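Local coordinates for protein 6-pyruvoyl tetrahydrobiopterin synthase (Plasmodium vivax, PDB 3LX3) that is a hexameric, zinc-containing member of the 6-pyruvoyl tetrahydropterin synthase family, with 2-amino-1,5-dihydropteridine-4,6-dione bound, at residues A[51-65]-A[156-168]. Numbering follows the deposited sequence. Where two conformers were deposited one is given.
Sequences NYNVSLRLRGNIQGD and TRSVNYMEVTVSE. With XTN (2-amino-1,5-dihydropteridine-4,6-dione), chain C.
Tyr52 lies alongside Glu168, its CE1 3.6 Å from Glu168 CG, and a water joins Tyr52 OH to Glu168 OE2. Glu168 belongs to the zinc site, with His36, His48 and His50, and its OE2 also accepts a weak hydrogen bond from N5 of 2-amino-1,5-dihydropteridine-4,6-dione. From Asn53 to Arg57 the strand pairs antiparallel with 163-167 through three hydrogen-bonded pairs; the bond from Arg57 N to Glu163 O (2.8 Å) is nearly straight at 175°. Val54, Leu56 and Leu58, at the non-hydrogen-bonded positions, meet Val166, Val164 and Met162 on the apolar face. On the other face Arg57 NE forms a salt bridge with Glu163 OE2 (3.1 Å), while Glu163 OE1 takes the Tyr161 hydroxyl on its anti lone pair. With Tyr161 CG anti to its backbone N (chi1 -179°), the ring takes the Arg59 guanidinium flat on one face, CZ 3.9 Å from the centroid, a cation-pi stack; Glu22 holds Arg59 NE. Asn61 N donates to OG of Ser158 (2.8 Å), the positive-phi residue of the Schellman motif ending helix 151-156. Arg157 makes an end-on salt bridge to Asp65, NH2 to OD1 and NH1 to OD2. Strands 48-61 and 161-167 are neighbouring inner strands of the T-fold's antiparallel sheet, between 20-40 and 172-179, with helices 71-85 and 134-149 packed on its apolar face.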
ATOM      1  N   ASN A  51       9.447   8.092 -10.978  1.00 16.76           N
ATOM      2  CA  ASN A  51      10.017   7.791  -9.696  1.00 17.87           C
ATOM      3  C   ASN A  51      10.408   6.331  -9.737  1.00 16.93           C
ATOM      4  O   ASN A  51       9.605   5.449  -9.447  1.00 19.58           O
ATOM      5  CB  ASN A  51       8.982   8.004  -8.607  1.00 17.98           C
ATOM      6  CG  ASN A  51       8.421   9.398  -8.565  1.00 18.62           C
ATOM      7  OD1 ASN A  51       9.150  10.376  -8.724  1.00 20.74           O
ATOM      8  ND2 ASN A  51       7.094   9.506  -8.377  1.00 19.14           N
ATOM      9  N   TYR A  52      11.629   6.034 -10.159  1.00 16.68           N
ATOM     10  CA  TYR A  52      12.082   4.661 -10.171  1.00 16.83           C
ATOM     11  C   TYR A  52      12.285   4.161  -8.760  1.00 19.36           C
ATOM     12  O   TYR A  52      12.723   4.903  -7.879  1.00 20.21           O
ATOM     13  CB  TYR A  52      13.407   4.536 -10.899  1.00 16.42           C
ATOM     14  CG  TYR A  52      13.383   4.686 -12.420  1.00 16.95           C
ATOM     15  CD1 TYR A  52      13.196   3.594 -13.239  1.00 17.64           C
ATOM     16  CD2 TYR A  52      13.541   5.921 -13.031  1.00 17.88           C
ATOM     17  CE1 TYR A  52      13.230   3.690 -14.648  1.00 16.64           C
ATOM     18  CE2 TYR A  52      13.538   6.032 -14.410  1.00 15.95           C
ATOM     19  CZ  TYR A  52      13.367   4.939 -15.219  1.00 16.89           C
ATOM     20  OH  TYR A  52      13.373   5.133 -16.585  1.00 18.41           O
ATOM     21  N   ASN A  53      12.002   2.886  -8.529  1.00 17.79           N
ATOM     22  CA  ASN A  53      12.214   2.275  -7.228  1.00 19.81           C
ATOM     23  C   ASN A  53      13.020   0.973  -7.356  1.00 20.23           C
ATOM     24  O   ASN A  53      12.864   0.252  -8.332  1.00 21.75           O
ATOM     25  CB  ASN A  53      10.860   1.944  -6.630  0.60 18.96           C
ATOM     26  CG  ASN A  53      10.975   1.494  -5.227  0.60 19.50           C
ATOM     27  OD1 ASN A  53      10.924   0.290  -4.952  0.60 27.85           O
ATOM     28  ND2 ASN A  53      11.236   2.422  -4.345  0.60 21.92           N
ATOM     29  N   VAL A  54      13.887   0.698  -6.376  1.00 18.72           N
ATOM     30  CA  VAL A  54      14.789  -0.444  -6.380  1.00 19.60           C
ATOM     31  C   VAL A  54      14.563  -1.219  -5.120  1.00 19.10           C
ATOM     32  O   VAL A  54      14.565  -0.649  -4.028  1.00 23.11           O
ATOM     33  CB  VAL A  54      16.289   0.021  -6.322  1.00 23.96           C
ATOM     34  CG1 VAL A  54      17.229  -1.185  -6.115  1.00 25.65           C
ATOM     35  CG2 VAL A  54      16.642   0.757  -7.543  1.00 29.79           C
ATOM     36  N   SER A  55      14.446  -2.537  -5.267  1.00 17.55           N
ATOM     37  CA  SER A  55      14.562  -3.427  -4.122  1.00 18.11           C
ATOM     38  C   SER A  55      15.695  -4.407  -4.320  1.00 20.27           C
ATOM     39  O   SER A  55      16.047  -4.752  -5.432  1.00 19.76           O
ATOM     40  CB  SER A  55      13.273  -4.144  -3.826  1.00 22.98           C
ATOM     41  OG  SER A  55      12.958  -5.035  -4.853  1.00 26.49           O
ATOM     42  N   LEU A  56      16.248  -4.888  -3.212  1.00 18.88           N
ATOM     43  CA  LEU A  56      17.337  -5.867  -3.234  1.00 17.45           C
ATOM     44  C   LEU A  56      16.946  -7.078  -2.409  1.00 18.06           C
ATOM     45  O   LEU A  56      16.483  -6.933  -1.273  1.00 20.62           O
ATOM     46  CB  LEU A  56      18.620  -5.248  -2.653  1.00 19.82           C
ATOM     47  CG  LEU A  56      19.792  -6.177  -2.364  1.00 21.14           C
ATOM     48  CD1 LEU A  56      20.392  -6.715  -3.662  1.00 22.52           C
ATOM     49  CD2 LEU A  56      20.848  -5.407  -1.546  1.00 25.46           C
ATOM     50  N   ARG A  57      17.150  -8.252  -3.016  1.00 18.54           N
ATOM     51  CA  ARG A  57      16.963  -9.539  -2.365  1.00 18.55           C
ATOM     52  C   ARG A  57      18.279 -10.298  -2.440  1.00 20.82           C
ATOM     53  O   ARG A  57      18.988 -10.250  -3.454  1.00 21.38           O
ATOM     54  CB  ARG A  57      15.863 -10.304  -3.077  1.00 21.85           C
ATOM     55  CG  ARG A  57      15.510 -11.693  -2.569  1.00 28.58           C
ATOM     56  CD  ARG A  57      14.229 -12.174  -3.313  1.00 35.36           C
ATOM     57  NE  ARG A  57      13.293 -11.064  -3.605  1.00 44.02           N
ATOM     58  CZ  ARG A  57      12.005 -10.980  -3.253  1.00 51.11           C
ATOM     59  NH1 ARG A  57      11.388 -11.946  -2.594  1.00 59.84           N
ATOM     60  NH2 ARG A  57      11.311  -9.903  -3.598  1.00 54.57           N
ATOM     61  N   LEU A  58      18.582 -11.024  -1.382  1.00 19.38           N
ATOM     62  CA  LEU A  58      19.781 -11.857  -1.392  1.00 19.59           C
ATOM     63  C   LEU A  58      19.554 -13.096  -0.555  1.00 21.34           C
ATOM     64  O   LEU A  58      18.594 -13.156   0.224  1.00 20.49           O
ATOM     65  CB  LEU A  58      21.005 -11.079  -0.924  1.00 19.45           C
ATOM     66  CG  LEU A  58      21.035 -10.418   0.473  1.00 19.72           C
ATOM     67  CD1 LEU A  58      21.240 -11.444   1.580  1.00 21.55           C
ATOM     68  CD2 LEU A  58      22.158  -9.387   0.519  1.00 21.84           C
ATOM     69  N   ARG A  59      20.416 -14.102  -0.716  1.00 19.22           N
ATOM     70  CA  ARG A  59      20.351 -15.354   0.040  1.00 18.79           C
ATOM     71  C   ARG A  59      21.726 -15.698   0.590  1.00 19.09           C
ATOM     72  O   ARG A  59      22.763 -15.502  -0.102  1.00 20.76           O
ATOM     73  CB  ARG A  59      19.876 -16.513  -0.836  1.00 20.64           C
ATOM     74  CG  ARG A  59      18.482 -16.309  -1.408  1.00 21.65           C
ATOM     75  CD  ARG A  59      18.142 -17.293  -2.459  1.00 27.37           C
ATOM     76  NE  ARG A  59      16.874 -16.957  -3.095  1.00 30.20           N
ATOM     77  CZ  ARG A  59      16.552 -17.289  -4.337  1.00 31.25           C
ATOM     78  NH1 ARG A  59      17.407 -17.973  -5.087  1.00 33.57           N
ATOM     79  NH2 ARG A  59      15.374 -16.942  -4.818  1.00 39.67           N
ATOM     80  N   GLY A  60      21.748 -16.234   1.802  1.00 20.15           N
ATOM     81  CA  GLY A  60      22.985 -16.768   2.390  1.00 20.13           C
ATOM     82  C   GLY A  60      22.604 -17.560   3.612  1.00 23.10           C
ATOM     83  O   GLY A  60      21.418 -17.732   3.908  1.00 23.92           O
ATOM     84  N   ASN A  61      23.590 -18.054   4.335  1.00 23.74           N
ATOM     85  CA  ASN A  61      23.348 -18.718   5.607  1.00 23.69           C
ATOM     86  C   ASN A  61      23.304 -17.693   6.736  1.00 23.17           C
ATOM     87  O   ASN A  61      24.046 -16.696   6.707  1.00 22.24           O
ATOM     88  CB  ASN A  61      24.456 -19.735   5.901  1.00 26.41           C
ATOM     89  CG  ASN A  61      24.545 -20.821   4.866  1.00 28.77           C
ATOM     90  OD1 ASN A  61      23.548 -21.265   4.330  1.00 30.19           O
ATOM     91  ND2 ASN A  61      25.762 -21.276   4.601  1.00 35.84           N
ATOM     92  N   ILE A  62      22.475 -17.956   7.736  1.00 22.23           N
ATOM     93  CA  ILE A  62      22.457 -17.121   8.952  1.00 23.51           C
ATOM     94  C   ILE A  62      23.794 -17.345   9.658  1.00 21.18           C
ATOM     95  O   ILE A  62      24.201 -18.523   9.893  1.00 24.63           O
ATOM     96  CB  ILE A  62      21.293 -17.493   9.888  1.00 23.97           C
ATOM     97  CG1 ILE A  62      19.966 -17.372   9.152  1.00 23.09           C
ATOM     98  CG2 ILE A  62      21.276 -16.613  11.140  1.00 23.40           C
ATOM     99  CD1 ILE A  62      18.796 -18.020   9.875  1.00 27.83           C
ATOM    100  N   GLN A  63      24.521 -16.266   9.937  1.00 22.57           N
ATOM    101  CA  GLN A  63      25.837 -16.324  10.586  1.00 24.21           C
ATOM    102  C   GLN A  63      25.712 -16.378  12.110  1.00 25.28           C
ATOM    103  O   GLN A  63      24.606 -16.276  12.659  1.00 22.91           O
ATOM    104  CB  GLN A  63      26.660 -15.115  10.172  1.00 22.97           C
ATOM    105  CG  GLN A  63      26.863 -15.037   8.674  1.00 24.43           C
ATOM    106  CD  GLN A  63      27.618 -16.250   8.138  1.00 27.68           C
ATOM    107  OE1 GLN A  63      28.792 -16.449   8.448  1.00 29.06           O
ATOM    108  NE2 GLN A  63      26.919 -17.109   7.426  1.00 25.89           N
ATOM    109  N   GLY A  64      26.847 -16.559  12.776  1.00 26.22           N
ATOM    110  CA  GLY A  64      26.860 -16.685  14.230  1.00 24.90           C
ATOM    111  C   GLY A  64      26.336 -15.463  14.971  1.00 24.53           C
ATOM    112  O   GLY A  64      25.971 -15.554  16.152  1.00 25.79           O
ATOM    113  N   ASP A  65      26.356 -14.302  14.306  1.00 25.91           N
ATOM    114  CA  ASP A  65      25.851 -13.077  14.913  1.00 21.02           C
ATOM    115  C   ASP A  65      24.316 -12.901  14.796  1.00 21.41           C
ATOM    116  O   ASP A  65      23.743 -11.980  15.376  1.00 22.78           O
ATOM    117  CB  ASP A  65      26.580 -11.808  14.431  1.00 24.16           C
ATOM    118  CG  ASP A  65      26.497 -11.568  12.951  1.00 24.86           C
ATOM    119  OD1 ASP A  65      25.683 -12.214  12.272  1.00 22.84           O
ATOM    120  OD2 ASP A  65      27.270 -10.694  12.460  1.00 25.76           O
ATOM    121  N   THR A 156      32.301 -13.345   2.512  1.00 28.39           N
ATOM    122  CA  THR A 156      32.579 -13.569   3.944  1.00 27.42           C
ATOM    123  C   THR A 156      31.302 -13.829   4.739  1.00 28.85           C
ATOM    124  O   THR A 156      31.314 -14.511   5.772  1.00 28.51           O
ATOM    125  CB  THR A 156      33.383 -12.401   4.641  1.00 28.36           C
ATOM    126  OG1 THR A 156      32.575 -11.219   4.825  1.00 31.28           O
ATOM    127  CG2 THR A 156      34.665 -12.086   3.910  1.00 28.65           C
ATOM    128  N   ARG A 157      30.201 -13.229   4.290  1.00 26.23           N
ATOM    129  CA  ARG A 157      28.893 -13.391   4.952  1.00 24.34           C
ATOM    130  C   ARG A 157      28.086 -14.605   4.469  1.00 25.60           C
ATOM    131  O   ARG A 157      27.009 -14.866   4.950  1.00 26.66           O
ATOM    132  CB  ARG A 157      28.049 -12.125   4.769  1.00 24.06           C
ATOM    133  CG  ARG A 157      28.653 -10.876   5.432  1.00 25.27           C
ATOM    134  CD  ARG A 157      28.812 -11.008   6.955  1.00 24.93           C
ATOM    135  NE  ARG A 157      27.579 -11.387   7.621  1.00 23.82           N
ATOM    136  CZ  ARG A 157      27.409 -11.363   8.952  1.00 23.09           C
ATOM    137  NH1 ARG A 157      28.378 -10.925   9.768  1.00 27.52           N
ATOM    138  NH2 ARG A 157      26.276 -11.743   9.472  1.00 22.58           N
ATOM    139  N   SER A 158      28.653 -15.337   3.505  1.00 24.03           N
ATOM    140  CA  SER A 158      28.052 -16.539   2.897  1.00 24.25           C
ATOM    141  C   SER A 158      27.005 -16.251   1.826  1.00 23.87           C
ATOM    142  O   SER A 158      26.305 -17.156   1.377  1.00 24.99           O
ATOM    143  CB  SER A 158      27.501 -17.533   3.913  1.00 23.94           C
ATOM    144  OG  SER A 158      26.233 -17.218   4.379  1.00 26.49           O
ATOM    145  N   VAL A 159      26.880 -14.994   1.411  1.00 22.01           N
ATOM    146  CA  VAL A 159      25.883 -14.629   0.419  1.00 24.04           C
ATOM    147  C   VAL A 159      26.240 -15.299  -0.905  1.00 23.41           C
ATOM    148  O   VAL A 159      27.379 -15.224  -1.337  1.00 24.22           O
ATOM    149  CB  VAL A 159      25.781 -13.108   0.254  1.00 22.71           C
ATOM    150  CG1 VAL A 159      24.809 -12.732  -0.898  1.00 21.51           C
ATOM    151  CG2 VAL A 159      25.264 -12.495   1.555  1.00 22.80           C
ATOM    152  N   ASN A 160      25.271 -15.992  -1.502  1.00 22.24           N
ATOM    153  CA  ASN A 160      25.485 -16.633  -2.803  1.00 22.09           C
ATOM    154  C   ASN A 160      24.517 -16.247  -3.928  1.00 21.93           C
ATOM    155  O   ASN A 160      24.542 -16.826  -5.018  1.00 23.97           O
ATOM    156  CB  ASN A 160      25.579 -18.141  -2.688  1.00 26.73           C
ATOM    157  CG  ASN A 160      24.277 -18.805  -2.355  1.00 30.28           C
ATOM    158  OD1 ASN A 160      23.252 -18.187  -2.209  1.00 27.20           O
ATOM    159  ND2 ASN A 160      24.320 -20.128  -2.308  1.00 34.71           N
ATOM    160  N   TYR A 161      23.688 -15.240  -3.654  1.00 19.80           N
ATOM    161  CA  TYR A 161      22.672 -14.818  -4.609  1.00 20.61           C
ATOM    162  C   TYR A 161      22.294 -13.382  -4.336  1.00 19.44           C
ATOM    163  O   TYR A 161      22.031 -13.012  -3.185  1.00 20.27           O
ATOM    164  CB  TYR A 161      21.444 -15.694  -4.437  1.00 22.03           C
ATOM    165  CG  TYR A 161      20.292 -15.403  -5.366  1.00 20.69           C
ATOM    166  CD1 TYR A 161      20.252 -15.954  -6.649  1.00 26.71           C
ATOM    167  CD2 TYR A 161      19.239 -14.620  -4.958  1.00 20.94           C
ATOM    168  CE1 TYR A 161      19.156 -15.686  -7.501  1.00 25.04           C
ATOM    169  CE2 TYR A 161      18.149 -14.348  -5.807  1.00 23.04           C
ATOM    170  CZ  TYR A 161      18.124 -14.906  -7.056  1.00 24.25           C
ATOM    171  OH  TYR A 161      17.097 -14.657  -7.934  1.00 25.61           O
ATOM    172  N   MET A 162      22.296 -12.564  -5.406  1.00 19.54           N
ATOM    173  CA  MET A 162      21.948 -11.144  -5.337  1.00 19.14           C
ATOM    174  C   MET A 162      20.941 -10.881  -6.440  1.00 19.21           C
ATOM    175  O   MET A 162      21.102 -11.376  -7.554  1.00 19.73           O
ATOM    176  CB  MET A 162      23.193 -10.272  -5.572  1.00 21.12           C
ATOM    177  CG  MET A 162      24.205 -10.375  -4.426  1.00 21.79           C
ATOM    178  SD  MET A 162      23.704  -9.407  -3.030  1.00 23.82           S
ATOM    179  CE  MET A 162      24.035  -7.781  -3.669  1.00 21.40           C
ATOM    180  N   GLU A 163      19.892 -10.139  -6.095  1.00 19.21           N
ATOM    181  CA  GLU A 163      18.783  -9.902  -7.033  1.00 18.43           C
ATOM    182  C   GLU A 163      18.216  -8.505  -6.831  1.00 17.16           C
ATOM    183  O   GLU A 163      17.898  -8.090  -5.717  1.00 20.12           O
ATOM    184  CB  GLU A 163      17.696 -10.947  -6.800  1.00 20.14           C
ATOM    185  CG  GLU A 163      16.415 -10.751  -7.588  1.00 20.66           C
ATOM    186  CD  GLU A 163      15.274 -11.592  -7.025  1.00 21.08           C
ATOM    187  OE1 GLU A 163      15.329 -12.826  -7.189  1.00 27.91           O
ATOM    188  OE2 GLU A 163      14.326 -10.997  -6.504  1.00 23.64           O
ATOM    189  N   VAL A 164      18.118  -7.759  -7.923  1.00 16.60           N
ATOM    190  CA  VAL A 164      17.546  -6.433  -7.938  1.00 17.29           C
ATOM    191  C   VAL A 164      16.251  -6.395  -8.736  1.00 17.31           C
ATOM    192  O   VAL A 164      16.154  -6.988  -9.820  1.00 18.34           O
ATOM    193  CB  VAL A 164      18.569  -5.426  -8.561  1.00 20.37           C
ATOM    194  CG1 VAL A 164      17.950  -4.177  -9.097  1.00 25.49           C
ATOM    195  CG2 VAL A 164      19.698  -5.126  -7.530  1.00 21.79           C
ATOM    196  N   THR A 165      15.261  -5.693  -8.179  1.00 16.93           N
ATOM    197  CA  THR A 165      14.020  -5.356  -8.866  1.00 17.04           C
ATOM    198  C   THR A 165      14.001  -3.851  -9.029  1.00 17.94           C
ATOM    199  O   THR A 165      14.163  -3.117  -8.072  1.00 20.46           O
ATOM    200  CB  THR A 165      12.786  -5.856  -8.101  1.00 17.78           C
ATOM    201  OG1 THR A 165      12.879  -7.290  -7.977  1.00 19.79           O
ATOM    202  CG2 THR A 165      11.522  -5.464  -8.849  1.00 19.07           C
ATOM    203  N   VAL A 166      13.805  -3.396 -10.266  1.00 17.11           N
ATOM    204  CA  VAL A 166      13.612  -1.963 -10.575  1.00 17.46           C
ATOM    205  C   VAL A 166      12.222  -1.805 -11.163  1.00 18.22           C
ATOM    206  O   VAL A 166      11.756  -2.580 -12.011  1.00 17.74           O
ATOM    207  CB  VAL A 166      14.665  -1.463 -11.571  1.00 17.98           C
ATOM    208  CG1 VAL A 166      14.325   0.005 -12.000  1.00 23.51           C
ATOM    209  CG2 VAL A 166      16.067  -1.555 -10.991  1.00 20.14           C
ATOM    210  N   SER A 167      11.525  -0.774 -10.705  1.00 20.78           N
ATOM    211  CA  SER A 167      10.257  -0.391 -11.342  1.00 25.21           C
ATOM    212  C   SER A 167      10.306   1.021 -11.881  1.00 22.94           C
ATOM    213  O   SER A 167      10.836   1.899 -11.201  1.00 20.79           O
ATOM    214  CB  SER A 167       9.146  -0.559 -10.354  1.00 24.97           C
ATOM    215  OG  SER A 167       9.214   0.289  -9.260  1.00 29.73           O
ATOM    216  N   GLU A 168       9.794   1.260 -13.101  1.00 23.42           N
ATOM    217  CA  GLU A 168       9.555   2.589 -13.608  1.00 22.12           C
ATOM    218  C   GLU A 168       8.358   3.151 -12.855  1.00 21.78           C
ATOM    219  O   GLU A 168       8.332   4.307 -12.558  1.00 23.17           O
ATOM    220  CB  GLU A 168       9.107   2.609 -15.091  1.00 29.17           C
ATOM    221  CG  GLU A 168      10.128   2.727 -16.188  1.00 31.47           C
ATOM    222  CD  GLU A 168       9.425   2.768 -17.566  1.00 37.33           C
ATOM    223  OE1 GLU A 168       8.193   2.532 -17.597  1.00 38.31           O
ATOM    224  OE2 GLU A 168      10.064   3.085 -18.592  1.00 30.03           O
TER
HETATM  225  N1  XTN C 211       8.608  -2.711 -21.652  1.00 18.61           N
HETATM  226  C2  XTN C 211       9.642  -3.283 -21.003  1.00 16.14           C
HETATM  227  N2  XTN C 211       9.824  -4.616 -21.035  1.00 17.81           N
HETATM  228  N3  XTN C 211      10.595  -2.482 -20.323  1.00 17.50           N
HETATM  229  C4  XTN C 211      10.463  -1.149 -20.231  1.00 19.02           C
HETATM  230  O4  XTN C 211      11.317  -0.500 -19.580  1.00 19.89           O
HETATM  231  N5  XTN C 211       9.147   0.760 -20.853  1.00 20.14           N
HETATM  232  C6  XTN C 211       8.084   1.300 -21.521  1.00 22.62           C
HETATM  233  O6  XTN C 211       7.907   2.520 -21.496  1.00 25.61           O
HETATM  234  C7  XTN C 211       7.200   0.453 -22.256  1.00 25.28           C
HETATM  235  N8  XTN C 211       7.430  -0.862 -22.255  1.00 21.39           N
HETATM  236  C4A XTN C 211       9.359  -0.589 -20.878  1.00 18.60           C
HETATM  237  C8A XTN C 211       8.458  -1.387 -21.583  1.00 20.60           C
HETATM  238  O   HOH W   1       8.291   2.957  -9.397  1.00 23.81           O
HETATM  239  O   HOH W   2      12.906   2.769 -17.829  1.00 19.48           O
HETATM  240  O   HOH W   3      30.220 -13.917   8.757  1.00 44.89           O
HETATM  241  O   HOH W   4      30.562 -17.619   6.722  1.00 52.47           O